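Local coordinates for protein rhodopsin (Rubrobacter xylanophilus, PDB 6KFQ) that binds retinal as its chromophore and probably works as a light-driven proton pump in the cell membrane, at residues E66-R71 / V192-E197. Sequence-based numbering, arbitrary orientation.
Sequences EFYWAR and VSLSVE. With MPG ([(Z)-octadec-9-enyl] (2R)-2,3-bis(oxidanyl)propanoate), chain Q.
Leu-194 reaches across to Glu-66 and Tyr-68, and it gives up the most surface, 73 of the 163 Å² buried between 66-71 and 192-197. Its CB leaves helix 194-218 heading toward 66-71, and CG, anti to the backbone N (chi1 173°), carries both methyls outward. CD1 lies 4.1 Å from both Tyr-68 CD2 and CE2, a little off the ring plane. CD2 makes the closer contacts: it stands in the ring plane, at the edge, 3.8 Å from Tyr-68 CE2, and also comes within 3.4 Å of Glu-66 OE1. The side chains of Leu-194 and Glu-66 cross at about a right angle, the glutamate, extended beyond CG, passing its CB, CD and OE1 across the CD2 methyl. An alanine in place of Leu-194 would probably leave a gap beside the edge of the Tyr-68 ring and take away the apolar neighbour of the Glu-66 carboxylate. Tyr-68 OH is hydrogen-bonded to Glu-2 and Glu-66 OE2 to Ser-58.

Deeper along the helices the link is polar. Arg-71 NE and Glu-197 OE1 are 5.0 Å apart, too far for direct pairing; a water accepts from Arg-71 NH2 at 3.0 Å and donates to Glu-197 OE1. Thr-186 binds OE2 of the same glutamate. Ser-193 is the N-cap of helix 194-218, its OG accepting from Val-196 N at 3.2 Å with an N-H...O angle of 162°. On the lipid side, the bound MPG chain packs against Ser-195, whose OG is hydrogen-bonded to Trp-5.

In this seven-helix retinal protein the contact joins the start of helix 194-218 to the 59-60/66-67 hairpin and to the inverse gamma turn centred on Tyr-68, which leads into helix 70-90; helix 32-53 packs on Tyr-68 through Met-52.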
# COMPACT_ATOMS: atom_id res chain seq x y z
N GLU A 66 -6.49 9.79 20.19
CA GLU A 66 -5.17 9.23 19.94
C GLU A 66 -5.03 8.99 18.44
O GLU A 66 -5.86 8.31 17.83
CB GLU A 66 -4.96 7.93 20.71
CG GLU A 66 -3.52 7.43 20.64
CD GLU A 66 -3.28 6.14 21.40
OE1 GLU A 66 -4.23 5.63 22.03
OE2 GLU A 66 -2.14 5.64 21.37
N PHE A 67 -3.99 9.56 17.85
CA PHE A 67 -3.82 9.57 16.40
C PHE A 67 -2.51 8.87 16.06
O PHE A 67 -1.43 9.37 16.39
CB PHE A 67 -3.84 11.00 15.86
CG PHE A 67 -3.64 11.09 14.37
CD1 PHE A 67 -4.45 10.37 13.50
CD2 PHE A 67 -2.65 11.90 13.83
CE1 PHE A 67 -4.28 10.44 12.13
CE2 PHE A 67 -2.47 11.99 12.46
CZ PHE A 67 -3.28 11.26 11.61
N TYR A 68 -2.62 7.70 15.41
CA TYR A 68 -1.45 6.95 14.94
C TYR A 68 -1.01 7.50 13.59
O TYR A 68 -1.41 7.03 12.53
CB TYR A 68 -1.78 5.46 14.83
CG TYR A 68 -1.73 4.75 16.16
CD1 TYR A 68 -0.55 4.21 16.63
CD2 TYR A 68 -2.86 4.65 16.96
CE1 TYR A 68 -0.49 3.57 17.86
CE2 TYR A 68 -2.82 4.01 18.18
CZ TYR A 68 -1.63 3.47 18.62
OH TYR A 68 -1.58 2.83 19.84
N TRP A 69 -0.14 8.52 13.64
CA TRP A 69 0.32 9.16 12.41
C TRP A 69 1.44 8.41 11.71
O TRP A 69 1.62 8.60 10.50
CB TRP A 69 0.78 10.59 12.71
CG TRP A 69 1.75 10.66 13.84
CD1 TRP A 69 1.46 10.90 15.14
CD2 TRP A 69 3.17 10.48 13.76
NE1 TRP A 69 2.61 10.88 15.89
CE2 TRP A 69 3.67 10.63 15.07
CE3 TRP A 69 4.06 10.22 12.72
CZ2 TRP A 69 5.03 10.51 15.36
CZ3 TRP A 69 5.40 10.10 13.01
CH2 TRP A 69 5.88 10.25 14.32
N ALA A 70 2.20 7.57 12.42
CA ALA A 70 3.29 6.84 11.78
C ALA A 70 2.77 5.96 10.66
O ALA A 70 3.50 5.69 9.69
CB ALA A 70 4.04 5.98 12.81
N ARG A 71 1.53 5.48 10.80
CA ARG A 71 0.80 4.77 9.76
C ARG A 71 0.94 5.43 8.39
O ARG A 71 1.22 4.78 7.38
CB ARG A 71 -0.66 4.73 10.20
CG ARG A 71 -1.59 3.98 9.34
CD ARG A 71 -3.00 3.92 9.92
NE ARG A 71 -3.08 3.48 11.32
CZ ARG A 71 -2.83 2.25 11.77
NH1 ARG A 71 -2.40 1.29 10.95
NH2 ARG A 71 -2.97 1.98 13.06
N VAL A 192 -16.45 2.29 15.59
CA VAL A 192 -15.71 1.22 16.24
C VAL A 192 -14.60 1.83 17.09
O VAL A 192 -14.24 3.00 16.93
CB VAL A 192 -15.12 0.21 15.23
CG1 VAL A 192 -16.22 -0.39 14.37
CG2 VAL A 192 -14.06 0.87 14.36
N SER A 193 -14.08 1.03 18.01
CA SER A 193 -13.03 1.47 18.90
C SER A 193 -11.70 1.59 18.16
O SER A 193 -11.52 1.04 17.07
CB SER A 193 -12.87 0.50 20.07
OG SER A 193 -12.37 -0.74 19.59
N LEU A 194 -10.77 2.32 18.76
CA LEU A 194 -9.42 2.41 18.21
C LEU A 194 -8.78 1.02 18.09
O LEU A 194 -8.05 0.74 17.14
CB LEU A 194 -8.56 3.32 19.09
CG LEU A 194 -7.07 3.39 18.74
CD1 LEU A 194 -6.86 3.96 17.34
CD2 LEU A 194 -6.31 4.20 19.78
N SER A 195 -9.04 0.14 19.06
CA SER A 195 -8.49 -1.21 18.95
C SER A 195 -9.01 -1.93 17.71
O SER A 195 -8.24 -2.59 17.00
CB SER A 195 -8.82 -2.01 20.21
OG SER A 195 -8.54 -3.38 19.98
N VAL A 196 -10.31 -1.80 17.42
CA VAL A 196 -10.87 -2.42 16.22
C VAL A 196 -10.26 -1.79 14.97
O VAL A 196 -9.89 -2.49 14.02
CB VAL A 196 -12.40 -2.31 16.22
CG1 VAL A 196 -12.97 -2.76 14.88
CG2 VAL A 196 -12.98 -3.13 17.36
N GLU A 197 -10.18 -0.45 14.94
CA GLU A 197 -9.57 0.24 13.81
C GLU A 197 -8.16 -0.28 13.54
O GLU A 197 -7.78 -0.52 12.38
CB GLU A 197 -9.54 1.74 14.07
CG GLU A 197 -8.78 2.52 13.02
CD GLU A 197 -8.53 3.96 13.42
OE1 GLU A 197 -7.72 4.62 12.74
OE2 GLU A 197 -9.12 4.43 14.42
C7 MPG Q . -9.53 -3.02 24.76
C8 MPG Q . -10.66 -3.23 23.80
C9 MPG Q . -10.64 -4.58 23.13
C10 MPG Q . -10.65 -4.78 21.84
C11 MPG Q . -10.72 -6.10 21.13
C12 MPG Q . -10.68 -5.97 19.63
C13 MPG Q . -10.86 -7.29 18.89
C14 MPG Q . -10.80 -7.17 17.39
C15 MPG Q . -11.07 -8.45 16.64
C16 MPG Q . -10.06 -9.54 16.85
C17 MPG Q . -10.33 -10.81 16.08
C18 MPG Q . -9.22 -11.84 16.15
O HOH W 1 -5.01 4.03 13.80